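Local coordinates for type III chaperone protein ShcA (Pseudomonas syringae pv. tomato, PDB 4G6T) that probably binds a type III secretion effector and keeps it ready for export, as class IA chaperones of the CesT family do, at residues A[108-111]-A[112-116]; A[117-120]-A[121-124]; A[11-14]-A[15-18]; A[4-7]-A[8-11]. One frame throughout, in Å; residues are numbered along the deposited sequence.

Contact 1 of 4, residues A[108-111]-A[112-116]; sequences VPTL and KREMA
Leu111 and Met115 meet one turn apart on the C-terminal helix of this CesT-family chaperone. The helix, 108-127, packs against the antiparallel sheet, and this is its first part. The two side chains lie aslant to each other. CD1 of Leu111 is the branch that touches, 3.9 Å from SD of Met115. Both side chains also reach Leu56 on strand 53-59, so they belong to the side of the helix turned to the sheet and helix 8-19. Val108 and Lys112 pair at the very start of the helix. The lysine chain is extended, and its CE passes CG1 of Val108 at 3.8 Å. That run carries NZ to a hydrogen bond with OG of Ser19. Thr110 and Glu114 run abreast. Here CG2 of Thr110 faces CG of Glu114 at 4.1 Å, while OE1 of Glu114 is held by NE2 of Gln99. Regular backbone bonds run underneath, among them Glu114 N to Thr110 O at 2.9 Å. On the outer side Arg113 folds back over Thr110. Its chain leaves with CG opposite the backbone N (chi1 -176°) and then bends at chi3 (57°). The bend turns one face of the guanidinium over CA of Thr110. From there NH2 of Arg113 gives a weak hydrogen bond to OG1 of Thr110, 3.1 Å long and bent to 131° at the hydrogen.

Contact 2 of 4, residues A[117-120]-A[121-124]; sequences GLLE and WMRG
SD of Met122 fits into the groove between Leu118 and Leu119. It lies 3.8 Å from CG of Leu118 and 4.4 Å from CD2 of Leu119. CG of Met122 lies beside its own backbone N (chi1 -71°), 3.2 Å from O of Leu118, and the extended chi2 carries SD on to the leucines. Leu118 also presents CD1 to CD1 of the Trp121 indole at 4.3 Å, so this leucine has the methionine and the indole as neighbours. On another flank Glu120 and Arg123 are joined in a side-on salt bridge. NE of Arg123 bonds OE1 of Glu120 at 2.9 Å, and NH2 of Arg123 bonds OE2 of Glu120 at the same length. Both oxygens lie close to the guanidinium plane. The two flat groups are turned 27° from each other, and the double grip limits rotation of both. OE2 of Glu120 has a further hydrogen bond to an aromatic side chain of another protein's chain. All this belongs to helix 108-127, laid across the sheet. Leu118 and Met122 press on Ala97 of strand 95-102, Leu119 reaches Phe41 and Leu43 of strand 41-48, and NE1 of Trp121 bonds O of Gly85 at the start of strand 85-88.

Contact 3 of 4, residues A[11-14]-A[15-18]; sequences TLLD and DFSR
Ser17 turns its hydroxyl back onto the carbonyl of Leu13, one turn earlier in the helix. Its OG lies beside its own backbone N (chi1 -61°), and from there it donates to O of Leu13 at 2.9 Å. The hydroxyl approaches well out of the carbonyl plane, 37° from it. N of Ser17 reaches the same oxygen from the other face, also at 2.9 Å. Two donors from one residue therefore grip Leu13 O. OG of Ser17 is bonded as well to N of Leu25, in the loop that follows. This links helix 8-19, the N-terminal helix of the CesT-type chaperone fold, to the chain leading into the first strand. Leu13 and Phe16 share a first torsion, with CG turned away from the backbone N in each. CD1 of Leu13 meets CD2 of the Phe16 ring at 4.0 Å, at an oblique approach. Both residues touch Leu25, and Phe16 goes on to Leu111 and Met115 of helix 108-127. The outer side is polar. Arg18 stands extended from CG to NE, and its CG passes O of Asp14 at 3.3 Å. The guanidinium makes no charge contact with that aspartate: NH2 of Arg18 is 6.2 Å from OD2 of Asp14. OD2 of Asp14 instead forms a salt bridge with NZ of Lys10. CG of Asp15 rests 3.5 Å from O of Thr11.

Contact 4 of 4, residues A[4-7]-A[8-11]; sequences MSNL and FYKT
Tyr9 turns back beside Asn6 where a short 3-10 segment gives way to helix 8-19. CB and CG lead the ring out next to its own backbone N (chi1 -56°). CD2 then meets O of Asn6 at 3.4 Å, with that oxygen at the ring edge and near its plane. CE2, one atom further, is still 4.0 Å from O of Asn6. At the tip, OH of Tyr9 donates to a water 2.7 Å away, and the same water donates to OD1 of Asn6. A second water bridges the backbone. It donates to O of Asn6 at 2.6 Å and accepts from N of Lys10, the position where a regular helix would have a direct bond. On another side Leu7 and Lys10 lean out together, CD2 of Leu7 lying 4.0 Å from CD of Lys10. Arg103 packs on Asn6, Phe8 and Tyr9, and its NH1 bonds O of Ser5. Leu7 and Lys10 touch apolar side chains of another protein's chain. The bond from Phe8 N to Ser5 O spans three residues, and that from Thr11 N to Leu7 O spans four. Asn6 is buried, and where the backbone has not yet settled into four-residue bonding the waters give its two oxygens, and N of Lys10, their partners.

All four contacts are local turns, so none closes a long loop and none nests in or crosses another. From the N terminus, contact 4 opens helix 8-19 and contact 3 continues it, the two sharing Thr11. The strands and the two middle helices follow before the chain returns as helix 108-127. Contact 1 is its first part, and contact 2 adjoins it towards the C terminus. The main tie is between contacts 3 and 1: SD of Met115 packs 3.5 Å from CZ of Phe16, and Val108 fits on Leu12 and Asp15. Contacts 2 and 4 lie on opposite sides of the chain's centre, their own centres about 27 Å apart.

Contact 1 of 4, residues A[108-111]-A[112-116]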
ATOM      1  N   VAL A 108       5.604   0.859  13.648  1.00 24.05           N
ATOM      2  CA  VAL A 108       6.101  -0.200  12.802  1.00 22.88           C
ATOM      3  C   VAL A 108       5.356  -1.522  13.078  1.00 23.63           C
ATOM      4  O   VAL A 108       4.877  -2.159  12.107  1.00 23.78           O
ATOM      5  CB  VAL A 108       7.647  -0.333  12.875  1.00 24.87           C
ATOM      6  CG1 VAL A 108       8.104  -1.591  12.182  1.00 24.14           C
ATOM      7  CG2 VAL A 108       8.268   0.879  12.195  1.00 27.18           C
ATOM      8  N   PRO A 109       5.157  -1.927  14.343  1.00 24.99           N
ATOM      9  CA  PRO A 109       4.388  -3.195  14.556  1.00 23.44           C
ATOM     10  C   PRO A 109       2.945  -3.108  14.052  1.00 24.05           C
ATOM     11  O   PRO A 109       2.455  -4.121  13.520  1.00 24.54           O
ATOM     12  CB  PRO A 109       4.411  -3.404  16.058  1.00 26.69           C
ATOM     13  CG  PRO A 109       5.625  -2.612  16.529  1.00 29.79           C
ATOM     14  CD  PRO A 109       5.705  -1.421  15.625  1.00 28.16           C
ATOM     15  N   THR A 110       2.292  -1.968  14.220  1.00 23.57           N
ATOM     16  CA  THR A 110       0.893  -1.793  13.709  1.00 22.95           C
ATOM     17  C   THR A 110       0.861  -1.888  12.218  1.00 22.52           C
ATOM     18  O   THR A 110      -0.012  -2.562  11.643  1.00 23.71           O
ATOM     19  CB  THR A 110       0.237  -0.500  14.214  1.00 25.37           C
ATOM     20  OG1 THR A 110       0.096  -0.635  15.635  1.00 26.43           O
ATOM     21  CG2 THR A 110      -1.118  -0.307  13.604  1.00 24.30           C
ATOM     22  N   LEU A 111       1.776  -1.229  11.525  1.00 20.63           N
ATOM     23  CA  LEU A 111       1.822  -1.333  10.106  1.00 19.40           C
ATOM     24  C   LEU A 111       2.026  -2.792   9.666  1.00 20.89           C
ATOM     25  O   LEU A 111       1.410  -3.266   8.689  1.00 19.98           O
ATOM     26  CB  LEU A 111       2.899  -0.390   9.515  1.00 21.51           C
ATOM     27  CG  LEU A 111       3.129  -0.422   8.010  1.00 21.32           C
ATOM     28  CD1 LEU A 111       1.896  -0.104   7.177  1.00 21.10           C
ATOM     29  CD2 LEU A 111       4.217   0.570   7.609  1.00 24.38           C
ATOM     30  N   LYS A 112       2.969  -3.485  10.299  1.00 22.46           N
ATOM     31  CA  LYS A 112       3.228  -4.919   9.990  1.00 21.63           C
ATOM     32  C   LYS A 112       1.958  -5.743  10.171  1.00 22.05           C
ATOM     33  O   LYS A 112       1.579  -6.491   9.239  1.00 21.21           O
ATOM     34  CB  LYS A 112       4.348  -5.488  10.858  1.00 25.69           C
ATOM     35  CG  LYS A 112       5.719  -4.946  10.511  1.00 28.09           C
ATOM     36  CD  LYS A 112       6.759  -5.606  11.391  1.00 30.25           C
ATOM     37  CE  LYS A 112       8.124  -5.148  10.929  1.00 34.79           C
ATOM     38  NZ  LYS A 112       9.097  -5.986  11.643  1.00 33.53           N
ATOM     39  N   ARG A 113       1.309  -5.583  11.311  1.00 22.79           N
ATOM     40  CA  ARG A 113       0.098  -6.354  11.640  1.00 22.87           C
ATOM     41  C   ARG A 113      -1.018  -6.063  10.638  1.00 21.27           C
ATOM     42  O   ARG A 113      -1.717  -7.002  10.122  1.00 21.56           O
ATOM     43  CB  ARG A 113      -0.372  -6.014  13.039  1.00 27.35           C
ATOM     44  CG  ARG A 113      -1.567  -6.827  13.514  1.00 33.52           C
ATOM     45  CD  ARG A 113      -1.925  -6.569  14.970  1.00 37.16           C
ATOM     46  NE  ARG A 113      -2.210  -5.155  15.251  1.00 41.81           N
ATOM     47  CZ  ARG A 113      -1.369  -4.305  15.854  1.00 41.73           C
ATOM     48  NH1 ARG A 113      -0.141  -4.658  16.262  1.00 45.98           N
ATOM     49  NH2 ARG A 113      -1.768  -3.075  16.051  1.00 41.46           N
ATOM     50  N   GLU A 114      -1.236  -4.819  10.304  1.00 20.43           N
ATOM     51  CA  GLU A 114      -2.265  -4.459   9.400  1.00 18.75           C
ATOM     52  C   GLU A 114      -1.978  -4.890   7.960  1.00 20.32           C
ATOM     53  O   GLU A 114      -2.894  -5.278   7.232  1.00 20.30           O
ATOM     54  CB  GLU A 114      -2.613  -2.976   9.436  1.00 21.56           C
ATOM     55  CG  GLU A 114      -3.146  -2.565  10.813  1.00 23.26           C
ATOM     56  CD  GLU A 114      -4.578  -2.978  11.056  1.00 28.45           C
ATOM     57  OE1 GLU A 114      -5.289  -3.543  10.166  1.00 29.86           O
ATOM     58  OE2 GLU A 114      -4.991  -2.747  12.217  1.00 33.77           O
ATOM     59  N   MET A 115      -0.712  -4.863   7.538  1.00 18.75           N
ATOM     60  CA  MET A 115      -0.381  -5.351   6.205  1.00 18.77           C
ATOM     61  C   MET A 115      -0.637  -6.844   6.145  1.00 20.24           C
ATOM     62  O   MET A 115      -1.203  -7.287   5.163  1.00 20.47           O
ATOM     63  CB  MET A 115       1.071  -5.029   5.949  1.00 21.33           C
ATOM     64  CG  MET A 115       1.222  -3.643   5.454  1.00 24.26           C
ATOM     65  SD  MET A 115       2.946  -3.224   5.051  1.00 34.47           S
ATOM     66  CE  MET A 115       3.184  -4.700   3.981  1.00 19.14           C
ATOM     67  N   ALA A 116      -0.215  -7.584   7.140  1.00 20.05           N
ATOM     68  CA  ALA A 116      -0.450  -9.076   7.149  1.00 20.83           C
ATOM     69  C   ALA A 116      -1.955  -9.330   7.123  1.00 21.67           C
ATOM     70  O   ALA A 116      -2.453 -10.216   6.427  1.00 21.69           O
ATOM     71  CB  ALA A 116       0.183  -9.724   8.297  1.00 22.54           C
TER

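Contact 2 of 4, residues A[117-120]-A[121-124]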
ATOM      1  N   GLY A 117      -2.700  -8.541   7.872  1.00 22.10           N
ATOM      2  CA  GLY A 117      -4.174  -8.701   7.869  1.00 22.49           C
ATOM      3  C   GLY A 117      -4.770  -8.492   6.509  1.00 22.50           C
ATOM      4  O   GLY A 117      -5.718  -9.219   6.071  1.00 22.34           O
ATOM      5  N   LEU A 118      -4.337  -7.471   5.815  1.00 19.49           N
ATOM      6  CA  LEU A 118      -4.824  -7.177   4.533  1.00 18.70           C
ATOM      7  C   LEU A 118      -4.490  -8.301   3.581  1.00 19.01           C
ATOM      8  O   LEU A 118      -5.293  -8.629   2.726  1.00 18.95           O
ATOM      9  CB  LEU A 118      -4.257  -5.829   4.014  1.00 18.53           C
ATOM     10  CG  LEU A 118      -4.670  -5.353   2.672  1.00 20.03           C
ATOM     11  CD1 LEU A 118      -6.159  -5.143   2.685  1.00 25.17           C
ATOM     12  CD2 LEU A 118      -3.911  -4.144   2.199  1.00 24.54           C
ATOM     13  N   LEU A 119      -3.240  -8.772   3.648  1.00 19.18           N
ATOM     14  CA  LEU A 119      -2.809  -9.839   2.759  1.00 19.26           C
ATOM     15  C   LEU A 119      -3.622 -11.077   2.953  1.00 18.85           C
ATOM     16  O   LEU A 119      -3.940 -11.733   1.925  1.00 21.11           O
ATOM     17  CB  LEU A 119      -1.297 -10.113   2.952  1.00 21.31           C
ATOM     18  CG  LEU A 119      -0.426  -8.992   2.380  1.00 21.60           C
ATOM     19  CD1 LEU A 119       0.979  -9.002   3.036  1.00 23.26           C
ATOM     20  CD2 LEU A 119      -0.330  -8.913   0.875  1.00 23.85           C
ATOM     21  N   GLU A 120      -3.865 -11.457   4.189  1.00 19.54           N
ATOM     22  CA  GLU A 120      -4.633 -12.691   4.430  1.00 21.20           C
ATOM     23  C   GLU A 120      -6.090 -12.517   3.960  1.00 22.16           C
ATOM     24  O   GLU A 120      -6.703 -13.486   3.439  1.00 23.00           O
ATOM     25  CB  GLU A 120      -4.483 -13.179   5.803  1.00 24.18           C
ATOM     26  CG  GLU A 120      -3.015 -13.612   6.168  1.00 24.87           C
ATOM     27  CD  GLU A 120      -2.316 -14.450   5.065  1.00 27.06           C
ATOM     28  OE1 GLU A 120      -2.822 -15.543   4.741  1.00 26.39           O
ATOM     29  OE2 GLU A 120      -1.332 -14.010   4.439  1.00 27.98           O
ATOM     30  N   TRP A 121      -6.659 -11.327   4.096  1.00 19.46           N
ATOM     31  CA  TRP A 121      -7.976 -10.995   3.536  1.00 19.34           C
ATOM     32  C   TRP A 121      -7.998 -11.146   2.047  1.00 21.31           C
ATOM     33  O   TRP A 121      -8.896 -11.805   1.475  1.00 20.94           O
ATOM     34  CB  TRP A 121      -8.318  -9.547   3.984  1.00 18.58           C
ATOM     35  CG  TRP A 121      -9.529  -8.847   3.428  1.00 19.78           C
ATOM     36  CD1 TRP A 121      -9.575  -7.805   2.527  1.00 21.72           C
ATOM     37  CD2 TRP A 121     -10.904  -9.045   3.832  1.00 21.52           C
ATOM     38  NE1 TRP A 121     -10.871  -7.334   2.402  1.00 21.90           N
ATOM     39  CE2 TRP A 121     -11.668  -8.053   3.183  1.00 21.24           C
ATOM     40  CE3 TRP A 121     -11.507  -9.905   4.730  1.00 23.41           C
ATOM     41  CZ2 TRP A 121     -13.072  -7.974   3.375  1.00 19.05           C
ATOM     42  CZ3 TRP A 121     -12.886  -9.825   4.905  1.00 23.24           C
ATOM     43  CH2 TRP A 121     -13.622  -8.892   4.198  1.00 21.63           C
ATOM     44  N   MET A 122      -6.993 -10.607   1.350  1.00 19.61           N
ATOM     45  CA  MET A 122      -6.807 -10.765  -0.093  1.00 20.48           C
ATOM     46  C   MET A 122      -6.712 -12.246  -0.447  1.00 21.01           C
ATOM     47  O   MET A 122      -7.334 -12.682  -1.406  1.00 20.05           O
ATOM     48  CB  MET A 122      -5.563  -9.991  -0.509  1.00 19.14           C
ATOM     49  CG  MET A 122      -5.803  -8.481  -0.444  1.00 19.80           C
ATOM     50  SD  MET A 122      -4.301  -7.509  -0.463  1.00 20.95           S
ATOM     51  CE  MET A 122      -3.749  -7.849  -2.185  1.00 22.24           C
ATOM     52  N   ARG A 123      -5.952 -12.978   0.322  1.00 20.49           N
ATOM     53  CA  ARG A 123      -5.744 -14.414   0.033  1.00 20.69           C
ATOM     54  C   ARG A 123      -7.097 -15.119   0.097  1.00 23.96           C
ATOM     55  O   ARG A 123      -7.431 -15.900  -0.809  1.00 24.12           O
ATOM     56  CB  ARG A 123      -4.748 -15.027   0.984  1.00 21.88           C
ATOM     57  CG  ARG A 123      -4.394 -16.461   0.601  1.00 22.74           C
ATOM     58  CD  ARG A 123      -3.477 -17.153   1.583  1.00 23.36           C
ATOM     59  NE  ARG A 123      -2.389 -16.290   2.021  1.00 24.18           N
ATOM     60  CZ  ARG A 123      -1.298 -15.960   1.329  1.00 25.29           C
ATOM     61  NH1 ARG A 123      -1.074 -16.395   0.092  1.00 25.92           N
ATOM     62  NH2 ARG A 123      -0.426 -15.138   1.888  1.00 25.32           N
ATOM     63  N   GLY A 124      -7.858 -14.825   1.135  1.00 22.27           N
ATOM     64  CA  GLY A 124      -9.175 -15.502   1.319  1.00 23.23           C
ATOM     65  C   GLY A 124     -10.074 -15.220   0.165  1.00 25.59           C
ATOM     66  O   GLY A 124     -10.762 -16.143  -0.378  1.00 26.17           O
TER

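Contact 3 of 4, residues A[11-14]-A[15-18]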
ATOM      1  N   THR A  11       9.270   8.785   7.563  1.00 21.02           N
ATOM      2  CA  THR A  11      10.049   8.300   8.673  1.00 22.56           C
ATOM      3  C   THR A  11       9.650   6.894   9.124  1.00 22.06           C
ATOM      4  O   THR A  11      10.467   6.021   9.445  1.00 23.27           O
ATOM      5  CB  THR A  11      10.015   9.309   9.847  1.00 24.27           C
ATOM      6  OG1 THR A  11      10.386  10.574   9.294  1.00 27.33           O
ATOM      7  CG2 THR A  11      10.939   8.860  10.957  1.00 23.66           C
ATOM      8  N   LEU A  12       8.334   6.677   9.158  1.00 21.62           N
ATOM      9  CA  LEU A  12       7.804   5.377   9.510  1.00 22.07           C
ATOM     10  C   LEU A  12       8.245   4.347   8.471  1.00 21.13           C
ATOM     11  O   LEU A  12       8.635   3.237   8.839  1.00 22.59           O
ATOM     12  CB  LEU A  12       6.274   5.412   9.584  1.00 21.58           C
ATOM     13  CG  LEU A  12       5.600   4.054   9.768  1.00 23.53           C
ATOM     14  CD1 LEU A  12       5.967   3.440  11.073  1.00 25.23           C
ATOM     15  CD2 LEU A  12       4.095   4.301   9.611  1.00 24.68           C
ATOM     16  N   LEU A  13       8.065   4.704   7.214  1.00 20.70           N
ATOM     17  CA  LEU A  13       8.443   3.823   6.110  1.00 22.55           C
ATOM     18  C   LEU A  13       9.918   3.455   6.140  1.00 22.61           C
ATOM     19  O   LEU A  13      10.256   2.267   5.940  1.00 23.15           O
ATOM     20  CB  LEU A  13       8.004   4.352   4.788  1.00 22.81           C
ATOM     21  CG  LEU A  13       8.145   3.403   3.580  1.00 23.53           C
ATOM     22  CD1 LEU A  13       7.294   2.164   3.805  1.00 25.81           C
ATOM     23  CD2 LEU A  13       7.730   4.129   2.317  1.00 28.52           C
ATOM     24  N   ASP A  14      10.755   4.458   6.486  1.00 22.84           N
ATOM     25  CA  ASP A  14      12.185   4.138   6.711  1.00 23.23           C
ATOM     26  C   ASP A  14      12.444   3.179   7.840  1.00 23.43           C
ATOM     27  O   ASP A  14      13.280   2.277   7.709  1.00 24.99           O
ATOM     28  CB  ASP A  14      12.940   5.427   7.002  1.00 23.46           C
ATOM     29  CG  ASP A  14      13.027   6.361   5.805  1.00 27.54           C
ATOM     30  OD1 ASP A  14      12.691   5.983   4.645  1.00 29.32           O
ATOM     31  OD2 ASP A  14      13.371   7.588   6.040  1.00 28.88           O
ATOM     32  N   ASP A  15      11.769   3.333   8.942  1.00 22.93           N
ATOM     33  CA  ASP A  15      11.892   2.430  10.085  1.00 23.64           C
ATOM     34  C   ASP A  15      11.371   1.021   9.752  1.00 23.86           C
ATOM     35  O   ASP A  15      11.926   0.032  10.214  1.00 26.99           O
ATOM     36  CB  ASP A  15      11.165   2.964  11.321  1.00 26.06           C
ATOM     37  CG  ASP A  15      11.932   4.114  12.011  1.00 30.66           C
ATOM     38  OD1 ASP A  15      13.050   4.392  11.556  1.00 33.47           O
ATOM     39  OD2 ASP A  15      11.438   4.681  13.010  1.00 34.14           O
ATOM     40  N   PHE A  16      10.293   0.975   8.972  1.00 23.45           N
ATOM     41  CA  PHE A  16       9.722  -0.311   8.512  1.00 25.49           C
ATOM     42  C   PHE A  16      10.720  -1.045   7.626  1.00 25.93           C
ATOM     43  O   PHE A  16      10.986  -2.230   7.852  1.00 25.55           O
ATOM     44  CB  PHE A  16       8.409   0.018   7.791  1.00 25.00           C
ATOM     45  CG  PHE A  16       7.722  -1.144   7.107  1.00 26.98           C
ATOM     46  CD1 PHE A  16       6.944  -1.998   7.841  1.00 27.75           C
ATOM     47  CD2 PHE A  16       7.765  -1.259   5.734  1.00 32.18           C
ATOM     48  CE1 PHE A  16       6.240  -3.027   7.217  1.00 30.50           C
ATOM     49  CE2 PHE A  16       7.079  -2.298   5.093  1.00 35.36           C
ATOM     50  CZ  PHE A  16       6.332  -3.172   5.854  1.00 31.88           C
ATOM     51  N   SER A  17      11.337  -0.317   6.699  1.00 24.11           N
ATOM     52  CA  SER A  17      12.325  -0.865   5.760  1.00 24.75           C
ATOM     53  C   SER A  17      13.501  -1.386   6.595  1.00 27.49           C
ATOM     54  O   SER A  17      14.019  -2.467   6.352  1.00 26.57           O
ATOM     55  CB  SER A  17      12.770   0.181   4.759  1.00 26.32           C
ATOM     56  OG  SER A  17      11.732   0.707   3.944  1.00 25.72           O
ATOM     57  N   ARG A  18      13.909  -0.640   7.605  1.00 27.52           N
ATOM     58  CA  ARG A  18      15.057  -1.080   8.441  1.00 31.48           C
ATOM     59  C   ARG A  18      14.725  -2.362   9.174  1.00 32.93           C
ATOM     60  O   ARG A  18      15.578  -3.249   9.348  1.00 31.81           O
ATOM     61  CB  ARG A  18      15.415  -0.001   9.461  1.00 33.07           C
ATOM     62  CG  ARG A  18      16.200   1.166   8.889  1.00 39.31           C
ATOM     63  CD  ARG A  18      16.416   2.229   9.955  1.00 43.13           C
ATOM     64  NE  ARG A  18      17.035   3.413   9.389  1.00 53.42           N
ATOM     65  CZ  ARG A  18      17.544   4.437  10.081  1.00 56.91           C
ATOM     66  NH1 ARG A  18      17.538   4.490  11.418  1.00 56.98           N
ATOM     67  NH2 ARG A  18      18.087   5.429   9.408  1.00 65.47           N
TER

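Contact 4 of 4, residues A[4-7]-A[8-11]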
ATOM      1  N   MET A   4       6.415  20.266   7.465  1.00 24.53           N
ATOM      2  CA  MET A   4       7.369  19.183   7.705  1.00 22.28           C
ATOM      3  C   MET A   4       6.838  18.003   8.512  1.00 21.97           C
ATOM      4  O   MET A   4       7.369  16.902   8.450  1.00 21.93           O
ATOM      5  CB  MET A   4       8.644  19.739   8.350  1.00 21.68           C
ATOM      6  CG  MET A   4       9.236  20.846   7.484  1.00 24.94           C
ATOM      7  SD  MET A   4       9.746  20.413   5.817  1.00 26.53           S
ATOM      8  CE  MET A   4      11.341  19.578   6.052  1.00 25.19           C
ATOM      9  N   SER A   5       5.761  18.203   9.277  1.00 22.37           N
ATOM     10  CA  SER A   5       5.154  17.101   9.995  1.00 23.27           C
ATOM     11  C   SER A   5       4.633  16.018   9.081  1.00 22.29           C
ATOM     12  O   SER A   5       4.535  14.878   9.520  1.00 22.36           O
ATOM     13  CB  SER A   5       4.023  17.597  10.927  1.00 25.08           C
ATOM     14  OG  SER A   5       2.916  18.125  10.232  1.00 27.67           O
ATOM     15  N   ASN A   6       4.362  16.400   7.847  1.00 20.87           N
ATOM     16  CA  ASN A   6       3.898  15.434   6.834  1.00 20.50           C
ATOM     17  C   ASN A   6       5.003  14.435   6.453  1.00 21.21           C
ATOM     18  O   ASN A   6       4.703  13.421   5.782  1.00 22.69           O
ATOM     19  CB  ASN A   6       3.294  16.076   5.637  1.00 21.56           C
ATOM     20  CG  ASN A   6       1.903  16.622   5.918  1.00 22.40           C
ATOM     21  OD1 ASN A   6       1.210  16.060   6.799  1.00 26.29           O
ATOM     22  ND2 ASN A   6       1.493  17.648   5.205  1.00 24.30           N
ATOM     23  N   LEU A   7       6.253  14.654   6.878  1.00 20.54           N
ATOM     24  CA  LEU A   7       7.288  13.629   6.656  1.00 21.70           C
ATOM     25  C   LEU A   7       7.223  12.467   7.634  1.00 21.67           C
ATOM     26  O   LEU A   7       8.020  11.580   7.589  1.00 23.00           O
ATOM     27  CB  LEU A   7       8.691  14.235   6.638  1.00 22.26           C
ATOM     28  CG  LEU A   7       9.065  14.991   5.394  1.00 24.95           C
ATOM     29  CD1 LEU A   7      10.172  15.974   5.727  1.00 26.54           C
ATOM     30  CD2 LEU A   7       9.386  13.975   4.291  1.00 27.71           C
ATOM     31  N   PHE A   8       6.290  12.494   8.599  1.00 22.54           N
ATOM     32  CA  PHE A   8       6.086  11.404   9.543  1.00 22.72           C
ATOM     33  C   PHE A   8       5.951  10.024   8.859  1.00 20.68           C
ATOM     34  O   PHE A   8       6.470   9.052   9.336  1.00 21.04           O
ATOM     35  CB  PHE A   8       4.809  11.697  10.328  1.00 22.71           C
ATOM     36  CG  PHE A   8       4.537  10.759  11.459  1.00 23.91           C
ATOM     37  CD1 PHE A   8       5.092  11.009  12.701  1.00 27.83           C
ATOM     38  CD2 PHE A   8       3.778   9.620  11.273  1.00 28.58           C
ATOM     39  CE1 PHE A   8       4.840  10.163  13.791  1.00 27.90           C
ATOM     40  CE2 PHE A   8       3.538   8.743  12.346  1.00 28.00           C
ATOM     41  CZ  PHE A   8       4.082   9.019  13.596  1.00 28.62           C
ATOM     42  N   TYR A   9       5.201  10.012   7.753  1.00 21.02           N
ATOM     43  CA  TYR A   9       4.928   8.787   6.993  1.00 21.60           C
ATOM     44  C   TYR A   9       6.223   8.193   6.416  1.00 20.60           C
ATOM     45  O   TYR A   9       6.477   7.008   6.573  1.00 20.19           O
ATOM     46  CB  TYR A   9       3.914   9.042   5.881  1.00 21.26           C
ATOM     47  CG  TYR A   9       2.608   9.651   6.427  1.00 22.05           C
ATOM     48  CD1 TYR A   9       1.684   8.869   7.126  1.00 22.96           C
ATOM     49  CD2 TYR A   9       2.392  11.014   6.354  1.00 23.22           C
ATOM     50  CE1 TYR A   9       0.560   9.472   7.687  1.00 24.13           C
ATOM     51  CE2 TYR A   9       1.287  11.607   6.910  1.00 24.31           C
ATOM     52  CZ  TYR A   9       0.393  10.824   7.587  1.00 24.45           C
ATOM     53  OH  TYR A   9      -0.743  11.484   8.125  1.00 26.87           O
ATOM     54  N   LYS A  10       7.039   9.069   5.836  1.00 22.43           N
ATOM     55  CA  LYS A  10       8.348   8.632   5.321  1.00 22.76           C
ATOM     56  C   LYS A  10       9.201   8.089   6.436  1.00 21.03           C
ATOM     57  O   LYS A  10       9.878   7.057   6.317  1.00 21.74           O
ATOM     58  CB  LYS A  10       9.057   9.794   4.659  1.00 25.91           C
ATOM     59  CG  LYS A  10      10.469   9.415   4.273  1.00 29.25           C
ATOM     60  CD  LYS A  10      11.277  10.551   3.690  1.00 31.72           C
ATOM     61  CE  LYS A  10      12.639  10.056   3.205  1.00 32.73           C
ATOM     62  NZ  LYS A  10      13.548   9.575   4.261  1.00 31.29           N
ATOM     63  N   THR A  11       9.270   8.785   7.563  1.00 21.02           N
ATOM     64  CA  THR A  11      10.049   8.300   8.673  1.00 22.56           C
ATOM     65  C   THR A  11       9.650   6.894   9.124  1.00 22.06           C
ATOM     66  O   THR A  11      10.467   6.021   9.445  1.00 23.27           O
ATOM     67  CB  THR A  11      10.015   9.309   9.847  1.00 24.27           C
ATOM     68  OG1 THR A  11      10.386  10.574   9.294  1.00 27.33           O
ATOM     69  CG2 THR A  11      10.939   8.860  10.957  1.00 23.66           C
TER
HETATM   70  O   HOH W   1       5.950  11.463   4.560  1.00 25.35           O
HETATM   71  O   HOH W   2      -0.906  14.182   7.639  1.00 27.35           O